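Local coordinates for protein octaprenyl Pyrophosphate Synthase (Helicobacter pylori, PDB 3TC1) that probably catalyses the successive head-to-tail condensation of isopentenyl pyrophosphate units onto an allylic primer to build the C40 chain of octaprenyl pyrophosphate, at residues B[44-49]-B[173-178]; B[40-45]-B[293-298]; B[150-155]-B[229-234]; B[219-224]-B[249-254]. One frame throughout, in Å; residues are numbered along the deposited sequence.

Interaction 1: residues B[44-49]-B[173-178]; sequences LALLNE and SMAILL
Methyl groups of leucines lie over the flat peptide groups where 44-49 meets 173-178. The CD1 methyl of Leu178 sits above one face of the peptide joining Leu46 to Leu47, 3.7 Å from Leu46 O and 3.8 Å from Leu46 C. In return, the CD2 methyl of Leu46 stands almost squarely over the face of the peptide joining Met174 to Ala175, 3.9 Å from Ala175 N. The edges of both peptides are left to backbone hydrogen bonding: Leu47 N closes a type I turn on Leu44 O, and Leu178 N closes the last turn of the helix on Met174 O.

Leu46 does most of the work from its side. With CG swung beside its own backbone N (chi1 -80°), the branch is thrust toward the helix, where CD2 also touches Met174 CG and Ala175 CB, both at 4.1 Å. Ala175 suits this place because its short side chain lets the leucine methyl settle close to the helix backbone. A chi1 of -177° sets Met174 CG against Leu46, and the bends at chi2 and chi3 shape the chain beyond it; the Met174 side chain also packs on Ala59 and Cys63 of helix 53-80. Leu47 and Leu178 cross obliquely, CD2 of the former lying 3.8 Å from CD1 of the latter.

The contact is apolar throughout, van der Waals packing and burial of carbon surface, as befits a largely buried site. The loop after helix 38-44 thus packs on the C-terminal end of helix 152-177, within the all-helical isoprenoid synthase fold.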
loop_
_atom_site.group_PDB
_atom_site.type_symbol
_atom_site.label_atom_id
_atom_site.label_comp_id
_atom_site.label_asym_id
_atom_site.label_seq_id
_atom_site.Cartn_x
_atom_site.Cartn_y
_atom_site.Cartn_z
ATOM N N LEU B 44 11.766 13.808 -17.056
ATOM C CA LEU B 44 11.937 13.819 -18.507
ATOM C C LEU B 44 12.952 14.871 -18.944
ATOM O O LEU B 44 13.572 14.740 -19.998
ATOM C CB LEU B 44 10.601 14.092 -19.203
ATOM C CG LEU B 44 9.533 12.997 -19.158
ATOM C CD1 LEU B 44 8.217 13.548 -19.670
ATOM C CD2 LEU B 44 9.976 11.815 -19.992
ATOM N N ALA B 45 13.120 15.904 -18.124
ATOM C CA ALA B 45 14.042 16.998 -18.419
ATOM C C ALA B 45 15.504 16.578 -18.458
ATOM O O ALA B 45 16.356 17.336 -18.933
ATOM C CB ALA B 45 13.857 18.123 -17.402
ATOM N N LEU B 46 15.801 15.384 -17.952
ATOM C CA LEU B 46 17.174 14.893 -17.945
ATOM C C LEU B 46 17.540 14.171 -19.236
ATOM O O LEU B 46 18.717 13.920 -19.497
ATOM C CB LEU B 46 17.410 13.961 -16.748
ATOM C CG LEU B 46 17.659 14.662 -15.406
ATOM C CD1 LEU B 46 16.430 15.468 -15.006
ATOM C CD2 LEU B 46 17.990 13.631 -14.339
ATOM N N LEU B 47 16.536 13.836 -20.038
ATOM C CA LEU B 47 16.768 13.141 -21.297
ATOM C C LEU B 47 17.561 13.995 -22.283
ATOM O O LEU B 47 17.437 15.221 -22.295
ATOM C CB LEU B 47 15.436 12.735 -21.931
ATOM C CG LEU B 47 14.665 11.603 -21.246
ATOM C CD1 LEU B 47 13.262 11.502 -21.835
ATOM C CD2 LEU B 47 15.423 10.294 -21.422
ATOM N N ASN B 48 18.386 13.334 -23.094
ATOM C CA ASN B 48 19.196 14.006 -24.111
ATOM C C ASN B 48 18.501 13.889 -25.456
ATOM O O ASN B 48 17.652 13.017 -25.654
ATOM C CB ASN B 48 20.579 13.359 -24.250
ATOM C CG ASN B 48 21.510 13.703 -23.115
ATOM O OD1 ASN B 48 21.593 14.854 -22.693
ATOM N ND2 ASN B 48 22.240 12.707 -22.626
ATOM N N GLU B 49 18.880 14.758 -26.387
ATOM C CA GLU B 49 18.312 14.730 -27.727
ATOM C C GLU B 49 18.551 13.353 -28.338
ATOM O O GLU B 49 17.659 12.770 -28.954
ATOM C CB GLU B 49 18.977 15.792 -28.616
ATOM C CG GLU B 49 18.541 15.739 -30.082
ATOM C CD GLU B 49 19.232 16.779 -30.951
ATOM O OE1 GLU B 49 20.296 16.474 -31.534
ATOM O OE2 GLU B 49 18.708 17.909 -31.042
ATOM N N SER B 173 16.976 8.725 -9.348
ATOM C CA SER B 173 16.767 7.488 -10.085
ATOM C C SER B 173 16.888 7.681 -11.597
ATOM O O SER B 173 17.428 6.820 -12.287
ATOM C CB SER B 173 15.399 6.892 -9.750
ATOM O OG SER B 173 15.352 6.492 -8.390
ATOM N N MET B 174 16.388 8.799 -12.116
ATOM C CA MET B 174 16.482 9.039 -13.554
ATOM C C MET B 174 17.935 9.315 -13.932
ATOM O O MET B 174 18.414 8.875 -14.986
ATOM C CB MET B 174 15.597 10.217 -13.970
ATOM C CG MET B 174 15.585 10.472 -15.480
ATOM S SD MET B 174 14.961 9.085 -16.463
ATOM C CE MET B 174 13.231 9.381 -16.381
ATOM N N ALA B 175 18.637 10.037 -13.067
ATOM C CA ALA B 175 20.036 10.353 -13.307
ATOM C C ALA B 175 20.836 9.050 -13.375
ATOM O O ALA B 175 21.703 8.888 -14.238
ATOM C CB ALA B 175 20.572 11.250 -12.190
ATOM N N ILE B 176 20.541 8.131 -12.458
ATOM C CA ILE B 176 21.209 6.835 -12.415
ATOM C C ILE B 176 20.952 6.092 -13.729
ATOM O O ILE B 176 21.884 5.609 -14.370
ATOM C CB ILE B 176 20.677 5.967 -11.242
ATOM C CG1 ILE B 176 21.101 6.580 -9.902
ATOM C CG2 ILE B 176 21.191 4.536 -11.367
ATOM C CD1 ILE B 176 20.484 5.899 -8.680
ATOM N N LEU B 177 19.681 6.013 -14.115
ATOM C CA LEU B 177 19.276 5.339 -15.341
ATOM C C LEU B 177 19.973 5.922 -16.569
ATOM O O LEU B 177 20.419 5.182 -17.446
ATOM C CB LEU B 177 17.757 5.450 -15.528
ATOM C CG LEU B 177 17.174 4.754 -16.761
ATOM C CD1 LEU B 177 17.304 3.246 -16.591
ATOM C CD2 LEU B 177 15.712 5.145 -16.943
ATOM N N LEU B 178 20.064 7.248 -16.624
ATOM C CA LEU B 178 20.688 7.934 -17.750
ATOM C C LEU B 178 22.180 8.174 -17.575
ATOM O O LEU B 178 22.795 8.926 -18.335
ATOM C CB LEU B 178 19.980 9.268 -17.994
ATOM C CG LEU B 178 18.471 9.130 -18.219
ATOM C CD1 LEU B 178 17.876 10.487 -18.513
ATOM C CD2 LEU B 178 18.198 8.163 -19.368
#

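Interaction 2: residues B[40-45]-B[293-298]; sequences SKLMLA and LILEKL
Two helices of the all-alpha isoprenoid synthase fold pack here in a roughly antiparallel pair: Leu42 of helix 38-44 and Ala45, which follows in the chain, meet Ile294, Leu295 and Leu298 of the C-terminal helix 293-301. The two short axes approach to 9.5 Å, and their directions differ by 145°, so the helices are tilted against each other. Ala45 allows a close local approach, its CA 5.9 Å from that of Ile294, and its single methyl fits between two larger neighbours.

Leu42 reaches the other helix with its CD2 branch. That methyl lies 3.5 Å from Leu298 CD1, the two side chains crossing at a slant, and also meets CD2 of Leu295, whose side chain runs at about a right angle to it. Leucines serve well because their forked ends can touch several partners at once. Behind them, Phe192, Tyr185 and Phe188 of helix 182-205 continue the apolar surface around Leu42 and Leu295. Toward solvent, Lys41 contributes only the base of its chain near Leu298, while the rest of the chain extends from the contact.

On the flank of Ala45, Ile294 has CG2 anti to its backbone N, which brings this methyl to 3.6 Å from Ala45 CB. The tightest packing is made by Leu295: its CD2 touches Leu42 O and, on a fit closer than usual for two carbons, lies 3.4 Å from Ala45 CB.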
loop_
_atom_site.group_PDB
_atom_site.type_symbol
_atom_site.label_atom_id
_atom_site.label_comp_id
_atom_site.label_asym_id
_atom_site.label_seq_id
_atom_site.Cartn_x
_atom_site.Cartn_y
_atom_site.Cartn_z
ATOM N N SER B 40 7.045 13.544 -13.649
ATOM C CA SER B 40 7.513 13.086 -14.952
ATOM C C SER B 40 8.182 14.241 -15.709
ATOM O O SER B 40 9.191 14.044 -16.388
ATOM C CB SER B 40 6.351 12.537 -15.782
ATOM O OG SER B 40 5.891 11.306 -15.252
ATOM N N LYS B 41 7.623 15.442 -15.584
ATOM C CA LYS B 41 8.174 16.613 -16.270
ATOM C C LYS B 41 9.589 16.884 -15.780
ATOM O O LYS B 41 10.489 17.185 -16.566
ATOM C CB LYS B 41 7.301 17.850 -16.027
ATOM C CG LYS B 41 5.914 17.797 -16.659
ATOM C CD LYS B 41 5.112 19.029 -16.260
ATOM C CE LYS B 41 3.750 19.075 -16.928
ATOM N NZ LYS B 41 3.018 20.329 -16.561
ATOM N N LEU B 42 9.778 16.777 -14.472
ATOM C CA LEU B 42 11.090 16.986 -13.875
ATOM C C LEU B 42 12.085 15.933 -14.347
ATOM O O LEU B 42 13.217 16.256 -14.715
ATOM C CB LEU B 42 10.982 16.939 -12.353
ATOM C CG LEU B 42 10.314 18.156 -11.722
ATOM C CD1 LEU B 42 10.098 17.928 -10.235
ATOM C CD2 LEU B 42 11.196 19.374 -11.961
ATOM N N MET B 43 11.659 14.673 -14.330
ATOM C CA MET B 43 12.503 13.560 -14.746
ATOM C C MET B 43 12.790 13.557 -16.244
ATOM O O MET B 43 13.923 13.321 -16.660
ATOM C CB MET B 43 11.847 12.232 -14.352
ATOM C CG MET B 43 11.664 12.056 -12.852
ATOM S SD MET B 43 10.505 10.730 -12.473
ATOM C CE MET B 43 11.589 9.325 -12.574
ATOM N N LEU B 44 11.766 13.808 -17.056
ATOM C CA LEU B 44 11.937 13.819 -18.507
ATOM C C LEU B 44 12.952 14.871 -18.944
ATOM O O LEU B 44 13.572 14.740 -19.998
ATOM C CB LEU B 44 10.601 14.092 -19.203
ATOM C CG LEU B 44 9.533 12.997 -19.158
ATOM C CD1 LEU B 44 8.217 13.548 -19.670
ATOM C CD2 LEU B 44 9.976 11.815 -19.992
ATOM N N ALA B 45 13.120 15.904 -18.124
ATOM C CA ALA B 45 14.042 16.998 -18.419
ATOM C C ALA B 45 15.504 16.578 -18.458
ATOM O O ALA B 45 16.356 17.336 -18.933
ATOM C CB ALA B 45 13.857 18.123 -17.402
ATOM N N LEU B 293 17.519 23.954 -19.379
ATOM C CA LEU B 293 16.530 25.024 -19.432
ATOM C C LEU B 293 15.176 24.628 -18.846
ATOM O O LEU B 293 14.522 25.439 -18.194
ATOM C CB LEU B 293 16.342 25.488 -20.878
ATOM C CG LEU B 293 17.608 25.962 -21.596
ATOM C CD1 LEU B 293 17.269 26.357 -23.024
ATOM C CD2 LEU B 293 18.218 27.134 -20.841
ATOM N N ILE B 294 14.757 23.389 -19.086
ATOM C CA ILE B 294 13.475 22.910 -18.574
ATOM C C ILE B 294 13.432 22.939 -17.045
ATOM O O ILE B 294 12.482 23.462 -16.459
ATOM C CB ILE B 294 13.168 21.470 -19.057
ATOM C CG1 ILE B 294 13.016 21.443 -20.581
ATOM C CG2 ILE B 294 11.884 20.971 -18.420
ATOM C CD1 ILE B 294 14.296 21.712 -21.343
ATOM N N LEU B 295 14.456 22.382 -16.403
ATOM C CA LEU B 295 14.519 22.356 -14.944
ATOM C C LEU B 295 14.638 23.742 -14.339
ATOM O O LEU B 295 14.070 24.018 -13.274
ATOM C CB LEU B 295 15.697 21.510 -14.466
ATOM C CG LEU B 295 15.611 20.006 -14.723
ATOM C CD1 LEU B 295 16.745 19.317 -13.979
ATOM C CD2 LEU B 295 14.264 19.466 -14.255
ATOM N N GLU B 296 15.403 24.602 -15.009
ATOM C CA GLU B 296 15.593 25.959 -14.541
ATOM C C GLU B 296 14.274 26.675 -14.692
ATOM O O GLU B 296 13.913 27.453 -13.842
ATOM C CB GLU B 296 16.748 26.643 -15.303
ATOM C CG GLU B 296 18.122 26.213 -14.752
ATOM C CD GLU B 296 19.305 26.619 -15.618
ATOM O OE1 GLU B 296 19.197 27.661 -16.286
ATOM O OE2 GLU B 296 20.343 25.907 -15.618
ATOM N N LYS B 297 13.532 26.350 -15.742
ATOM C CA LYS B 297 12.224 26.945 -15.999
ATOM C C LYS B 297 11.254 26.576 -14.877
ATOM O O LYS B 297 10.574 27.439 -14.321
ATOM C CB LYS B 297 11.686 26.436 -17.342
ATOM C CG LYS B 297 10.303 26.916 -17.744
ATOM C CD LYS B 297 10.278 28.397 -18.089
ATOM C CE LYS B 297 9.040 28.759 -18.913
ATOM N NZ LYS B 297 7.777 28.355 -18.240
ATOM N N LEU B 298 11.204 25.287 -14.550
ATOM C CA LEU B 298 10.316 24.786 -13.502
ATOM C C LEU B 298 10.695 25.259 -12.100
ATOM O O LEU B 298 9.822 25.522 -11.271
ATOM C CB LEU B 298 10.291 23.253 -13.527
ATOM C CG LEU B 298 9.728 22.602 -14.793
ATOM C CD1 LEU B 298 10.040 21.114 -14.801
ATOM C CD2 LEU B 298 8.231 22.847 -14.864
#

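Interaction 3: residues B[150-155]-B[229-234]; sequences SDKQKY and YLLLYE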
loop_
_atom_site.group_PDB
_atom_site.type_symbol
_atom_site.label_atom_id
_atom_site.label_comp_id
_atom_site.label_asym_id
_atom_site.label_seq_id
_atom_site.Cartn_x
_atom_site.Cartn_y
_atom_site.Cartn_z
ATOM N N SER B 150 3.657 23.845 17.411
ATOM C CA SER B 150 4.492 25.033 17.280
ATOM C C SER B 150 5.956 24.664 17.027
ATOM O O SER B 150 6.808 25.546 16.895
ATOM C CB SER B 150 4.400 25.889 18.546
ATOM O OG SER B 150 5.049 25.246 19.626
ATOM N N ASP B 151 6.245 23.365 16.970
ATOM C CA ASP B 151 7.612 22.896 16.737
ATOM C C ASP B 151 7.864 22.835 15.236
ATOM O O ASP B 151 7.400 21.914 14.560
ATOM C CB ASP B 151 7.815 21.503 17.344
ATOM C CG ASP B 151 9.271 21.039 17.284
ATOM O OD1 ASP B 151 10.039 21.543 16.433
ATOM O OD2 ASP B 151 9.645 20.155 18.082
ATOM N N LYS B 152 8.598 23.814 14.717
ATOM C CA LYS B 152 8.886 23.854 13.289
ATOM C C LYS B 152 9.693 22.658 12.794
ATOM O O LYS B 152 9.578 22.277 11.634
ATOM C CB LYS B 152 9.620 25.149 12.919
ATOM C CG LYS B 152 8.714 26.366 12.827
ATOM C CD LYS B 152 9.417 27.563 12.194
ATOM C CE LYS B 152 10.532 28.096 13.075
ATOM N NZ LYS B 152 11.062 29.393 12.559
ATOM N N GLN B 153 10.508 22.068 13.660
ATOM C CA GLN B 153 11.317 20.929 13.234
ATOM C C GLN B 153 10.462 19.729 12.843
ATOM O O GLN B 153 10.824 18.969 11.947
ATOM C CB GLN B 153 12.315 20.534 14.326
ATOM C CG GLN B 153 13.293 21.646 14.696
ATOM C CD GLN B 153 13.946 22.296 13.481
ATOM O OE1 GLN B 153 13.965 23.525 13.357
ATOM N NE2 GLN B 153 14.487 21.478 12.583
ATOM N N LYS B 154 9.320 19.564 13.502
ATOM C CA LYS B 154 8.436 18.444 13.181
ATOM C C LYS B 154 7.820 18.673 11.813
ATOM O O LYS B 154 7.640 17.738 11.037
ATOM C CB LYS B 154 7.337 18.308 14.236
ATOM C CG LYS B 154 7.865 18.022 15.633
ATOM C CD LYS B 154 6.724 17.824 16.621
ATOM C CE LYS B 154 7.251 17.661 18.038
ATOM N NZ LYS B 154 6.143 17.556 19.027
ATOM N N TYR B 155 7.500 19.933 11.529
ATOM C CA TYR B 155 6.917 20.332 10.255
ATOM C C TYR B 155 7.896 20.025 9.126
ATOM O O TYR B 155 7.527 19.422 8.113
ATOM C CB TYR B 155 6.605 21.838 10.281
ATOM C CG TYR B 155 6.238 22.426 8.941
ATOM C CD1 TYR B 155 4.986 22.203 8.375
ATOM C CD2 TYR B 155 7.156 23.197 8.229
ATOM C CE1 TYR B 155 4.655 22.735 7.129
ATOM C CE2 TYR B 155 6.840 23.731 6.983
ATOM C CZ TYR B 155 5.592 23.497 6.440
ATOM O OH TYR B 155 5.284 24.015 5.204
ATOM N N TYR B 229 1.323 29.348 9.537
ATOM C CA TYR B 229 0.799 29.328 10.901
ATOM C C TYR B 229 1.914 29.281 11.933
ATOM O O TYR B 229 1.808 29.880 13.004
ATOM C CB TYR B 229 -0.146 28.131 11.069
ATOM C CG TYR B 229 -1.415 28.280 10.257
ATOM C CD1 TYR B 229 -2.512 28.985 10.761
ATOM C CD2 TYR B 229 -1.502 27.761 8.965
ATOM C CE1 TYR B 229 -3.666 29.168 9.997
ATOM C CE2 TYR B 229 -2.654 27.943 8.190
ATOM C CZ TYR B 229 -3.728 28.645 8.714
ATOM O OH TYR B 229 -4.867 28.812 7.957
ATOM N N LEU B 230 2.986 28.562 11.610
ATOM C CA LEU B 230 4.131 28.463 12.505
ATOM C C LEU B 230 4.812 29.829 12.639
ATOM O O LEU B 230 5.100 30.285 13.745
ATOM C CB LEU B 230 5.125 27.431 11.961
ATOM C CG LEU B 230 4.604 25.991 12.054
ATOM C CD1 LEU B 230 5.360 25.080 11.101
ATOM C CD2 LEU B 230 4.737 25.525 13.508
ATOM N N LEU B 231 5.068 30.475 11.507
ATOM C CA LEU B 231 5.712 31.788 11.514
ATOM C C LEU B 231 4.818 32.829 12.189
ATOM O O LEU B 231 5.302 33.696 12.918
ATOM C CB LEU B 231 6.047 32.219 10.080
ATOM C CG LEU B 231 7.082 31.356 9.346
ATOM C CD1 LEU B 231 7.277 31.868 7.929
ATOM C CD2 LEU B 231 8.405 31.385 10.108
ATOM N N LEU B 232 3.514 32.744 11.946
ATOM C CA LEU B 232 2.569 33.675 12.562
ATOM C C LEU B 232 2.573 33.506 14.077
ATOM O O LEU B 232 2.674 34.477 14.822
ATOM C CB LEU B 232 1.142 33.436 12.041
ATOM C CG LEU B 232 0.077 34.325 12.707
ATOM C CD1 LEU B 232 0.370 35.798 12.395
ATOM C CD2 LEU B 232 -1.312 33.945 12.213
ATOM N N TYR B 233 2.463 32.258 14.524
ATOM C CA TYR B 233 2.439 31.940 15.951
ATOM C C TYR B 233 3.621 32.538 16.717
ATOM O O TYR B 233 3.477 32.971 17.860
ATOM C CB TYR B 233 2.434 30.421 16.152
ATOM C CG TYR B 233 2.352 30.020 17.604
ATOM C CD1 TYR B 233 1.146 30.093 18.299
ATOM C CD2 TYR B 233 3.488 29.605 18.297
ATOM C CE1 TYR B 233 1.072 29.766 19.648
ATOM C CE2 TYR B 233 3.427 29.278 19.646
ATOM C CZ TYR B 233 2.216 29.359 20.312
ATOM O OH TYR B 233 2.142 29.021 21.639
ATOM N N GLU B 234 4.791 32.526 16.091
ATOM C CA GLU B 234 6.006 33.066 16.697
ATOM C C GLU B 234 5.983 34.592 16.875
ATOM O O GLU B 234 6.783 35.140 17.638
ATOM C CB GLU B 234 7.219 32.674 15.845
ATOM C CG GLU B 234 7.645 31.222 16.008
ATOM C CD GLU B 234 8.459 30.708 14.832
ATOM O OE1 GLU B 234 9.256 31.486 14.265
ATOM O OE2 GLU B 234 8.310 29.518 14.482
HETATM O O HOH W 1 6.310 28.172 16.268
#
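Lys152 points its CB toward helix 227-233 and then runs along Leu230 to Glu234. Its CG packs 3.8 Å from Leu230 CB, the two side chains sliding past each other in opposite directions. CD and CE then pass beside the carboxylate, CE lying 3.0 Å from Glu234 OE2. The bend at chi3 (-67°) turns the tip so that NZ forms a salt bridge at 3.2 Å with Glu234 OE1, which offers its syn lone pair. Lysine fits because its apolar stem covers a leucine while its end finds the acid at the solvent-facing side.

The second carboxylate oxygen is held by a water that donates to Glu234 OE2 and, at 2.7 Å, to Ser150 O, tying the glutamate to the turn before the helix. There Asp151 is the N-cap, its OD1 accepting from Gln153 N.

Leu230 is the wedge beneath this polar outer layer. One methyl, CD1, lies 3.5 Å from Tyr155 CG at an oblique approach to the ring; the other, CD2, is 3.8 Å from Ser150 CA. Ser150 CB meets Tyr233 CE2.

Tyr155 OH bonds Asp201, which belongs to the DDLLD sequence, the second aspartate-rich motif of polyprenyl synthases. With a magnesium ion about 9 Å from the Tyr155 side chain, this capped helix start packs on 229-234 near the region where, as in other members of the family, metal ions probably bind pyrophosphate.

Interaction 4: residues B[219-224]-B[249-254]; sequences DFKEGK and KQDSHE
Phe220 O is gripped by two backbone donors, Gly223 N at 2.9 Å and Lys249 N at 3.2 Å, which reach it from opposite faces of its carbonyl plane. The bond from Lys249 is bent, 141° at the hydrogen, and its donor stands 34° off that plane. Next to it, Lys249 CA makes a CH...O contact with Lys221 O at 3.2 Å, so the two backbones are in close touch around one residue.

Gly223 suits the turn because its positive phi (94°) is a region where a side chain would jam against the preceding carbonyl. Lys249 stretches its extended chain across this bare spot: CG lies 3.6 Å from Gly223 N, and NZ goes on to a weak bond with Gly145 O.

At the outer side, Lys221 and Asp251 run alongside each other in the same direction, and the lysine's methylenes rest on the acid, with CD 3.3 Å from Asp251 CG. The charges do not pair directly: Lys221 NZ stays 4.2 Å from Asp251 OD1. A water bridges them instead, accepting from NZ and donating to Asp251 OD2 at 2.6 Å.

Asp204, of the DDLLD motif, accepts from Asp219 N, and a bound magnesium ion lies about 8 Å from the Glu222 side chain, so the loop borders the metal site. The chemistry implies that one bent backbone hydrogen bond, helped by a CA-H...O contact, joins the loop to the lead-in of helix 253-265, while the screened lysine-aspartate pair probably adds only a modest electrostatic pull.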
loop_
_atom_site.group_PDB
_atom_site.type_symbol
_atom_site.label_atom_id
_atom_site.label_comp_id
_atom_site.label_asym_id
_atom_site.label_seq_id
_atom_site.Cartn_x
_atom_site.Cartn_y
_atom_site.Cartn_z
ATOM N N ASP B 219 -5.921 23.453 5.070
ATOM C CA ASP B 219 -4.938 22.940 6.018
ATOM C C ASP B 219 -5.184 23.053 7.520
ATOM O O ASP B 219 -5.279 22.033 8.199
ATOM C CB ASP B 219 -3.549 23.504 5.674
ATOM C CG ASP B 219 -3.079 23.089 4.282
ATOM O OD1 ASP B 219 -3.594 22.075 3.752
ATOM O OD2 ASP B 219 -2.190 23.763 3.719
ATOM N N PHE B 220 -5.281 24.269 8.052
ATOM C CA PHE B 220 -5.480 24.437 9.495
ATOM C C PHE B 220 -6.780 23.774 9.955
ATOM O O PHE B 220 -6.848 23.182 11.038
ATOM C CB PHE B 220 -5.489 25.928 9.854
ATOM C CG PHE B 220 -5.121 26.215 11.290
ATOM C CD1 PHE B 220 -3.966 25.666 11.849
ATOM C CD2 PHE B 220 -5.911 27.050 12.072
ATOM C CE1 PHE B 220 -3.606 25.943 13.166
ATOM C CE2 PHE B 220 -5.561 27.335 13.388
ATOM C CZ PHE B 220 -4.403 26.778 13.939
ATOM N N LYS B 221 -7.807 23.887 9.120
ATOM C CA LYS B 221 -9.115 23.297 9.392
ATOM C C LYS B 221 -8.993 21.783 9.553
ATOM O O LYS B 221 -9.790 21.156 10.257
ATOM C CB LYS B 221 -10.069 23.628 8.237
ATOM C CG LYS B 221 -11.408 22.912 8.279
ATOM C CD LYS B 221 -12.291 23.343 7.110
ATOM C CE LYS B 221 -11.678 22.958 5.771
ATOM N NZ LYS B 221 -12.490 23.449 4.625
ATOM N N GLU B 222 -7.989 21.205 8.899
ATOM C CA GLU B 222 -7.751 19.766 8.962
ATOM C C GLU B 222 -6.701 19.370 9.996
ATOM O O GLU B 222 -6.327 18.203 10.077
ATOM C CB GLU B 222 -7.313 19.234 7.596
ATOM C CG GLU B 222 -8.401 19.187 6.543
ATOM C CD GLU B 222 -7.922 18.513 5.272
ATOM O OE1 GLU B 222 -7.494 17.339 5.346
ATOM O OE2 GLU B 222 -7.971 19.153 4.201
ATOM N N GLY B 223 -6.206 20.337 10.764
ATOM C CA GLY B 223 -5.220 20.018 11.782
ATOM C C GLY B 223 -3.757 20.154 11.395
ATOM O O GLY B 223 -2.874 19.821 12.188
ATOM N N LYS B 224 -3.480 20.643 10.190
ATOM C CA LYS B 224 -2.096 20.806 9.752
ATOM C C LYS B 224 -1.600 22.215 10.048
ATOM O O LYS B 224 -2.115 23.173 9.481
ATOM C CB LYS B 224 -1.973 20.552 8.248
ATOM C CG LYS B 224 -2.325 19.138 7.810
ATOM C CD LYS B 224 -2.233 19.011 6.300
ATOM C CE LYS B 224 -2.671 17.635 5.833
ATOM N NZ LYS B 224 -2.718 17.555 4.346
ATOM N N LYS B 249 -8.437 23.283 13.766
ATOM C CA LYS B 249 -9.458 22.373 13.242
ATOM C C LYS B 249 -10.879 22.922 13.187
ATOM O O LYS B 249 -11.833 22.161 12.995
ATOM C CB LYS B 249 -9.461 21.053 14.019
ATOM C CG LYS B 249 -8.379 20.092 13.562
ATOM C CD LYS B 249 -8.440 18.769 14.305
ATOM C CE LYS B 249 -7.352 17.826 13.798
ATOM N NZ LYS B 249 -7.385 16.507 14.478
ATOM N N GLN B 250 -11.029 24.230 13.356
ATOM C CA GLN B 250 -12.348 24.843 13.284
ATOM C C GLN B 250 -12.612 25.267 11.841
ATOM O O GLN B 250 -11.678 25.435 11.055
ATOM C CB GLN B 250 -12.434 26.023 14.248
ATOM C CG GLN B 250 -12.216 25.585 15.685
ATOM C CD GLN B 250 -12.927 24.276 15.996
ATOM O OE1 GLN B 250 -14.134 24.143 15.784
ATOM N NE2 GLN B 250 -12.177 23.298 16.497
ATOM N N ASP B 251 -13.879 25.452 11.493
ATOM C CA ASP B 251 -14.237 25.772 10.114
ATOM C C ASP B 251 -15.289 26.873 9.987
ATOM O O ASP B 251 -16.478 26.625 10.181
ATOM C CB ASP B 251 -14.721 24.468 9.453
ATOM C CG ASP B 251 -15.196 24.655 8.022
ATOM O OD1 ASP B 251 -14.795 25.636 7.363
ATOM O OD2 ASP B 251 -15.965 23.791 7.548
ATOM N N SER B 252 -14.846 28.089 9.666
ATOM C CA SER B 252 -15.765 29.212 9.507
ATOM C C SER B 252 -15.140 30.352 8.707
ATOM O O SER B 252 -13.921 30.531 8.700
ATOM C CB SER B 252 -16.220 29.739 10.875
ATOM O OG SER B 252 -15.272 30.626 11.434
ATOM N N HIS B 253 -15.994 31.124 8.043
ATOM C CA HIS B 253 -15.564 32.257 7.229
ATOM C C HIS B 253 -14.855 33.314 8.069
ATOM O O HIS B 253 -13.901 33.950 7.616
ATOM C CB HIS B 253 -16.780 32.892 6.542
ATOM C CG HIS B 253 -16.478 34.176 5.828
ATOM N ND1 HIS B 253 -15.722 34.233 4.676
ATOM C CD2 HIS B 253 -16.825 35.455 6.110
ATOM C CE1 HIS B 253 -15.618 35.489 4.280
ATOM N NE2 HIS B 253 -16.278 36.251 5.133
ATOM N N GLU B 254 -15.333 33.500 9.294
ATOM C CA GLU B 254 -14.770 34.503 10.185
ATOM C C GLU B 254 -13.353 34.152 10.625
ATOM O O GLU B 254 -12.499 35.033 10.768
ATOM C CB GLU B 254 -15.686 34.694 11.400
ATOM C CG GLU B 254 -17.079 35.276 11.073
ATOM C CD GLU B 254 -17.962 34.343 10.233
ATOM O OE1 GLU B 254 -18.021 33.130 10.536
ATOM O OE2 GLU B 254 -18.613 34.831 9.279
HETATM O O HOH W 2 -15.539 22.875 5.196
#

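Overall arrangement
Interactions 1 and 2 share Leu44 and Ala45 and touch, with centres 10 Å apart: one turn packs against helix 152-177 and, beside it, the helix leading into it packs against the C-terminal helix 293-301. Both are apolar, interaction 1 the more buried. Interactions 3 and 4 lie at the other end of the chain, centres 16 Å apart, and meet where the rings of Tyr229 and Phe220 stack. They are partly exposed, so charges and bridging waters join the packing, and each has a capped helix start close by, with backbone bonding across the gap only in interaction 4. Helix 152-177 spans the distance: its start serves interaction 3 and its end interaction 1, centres about 37 Å apart.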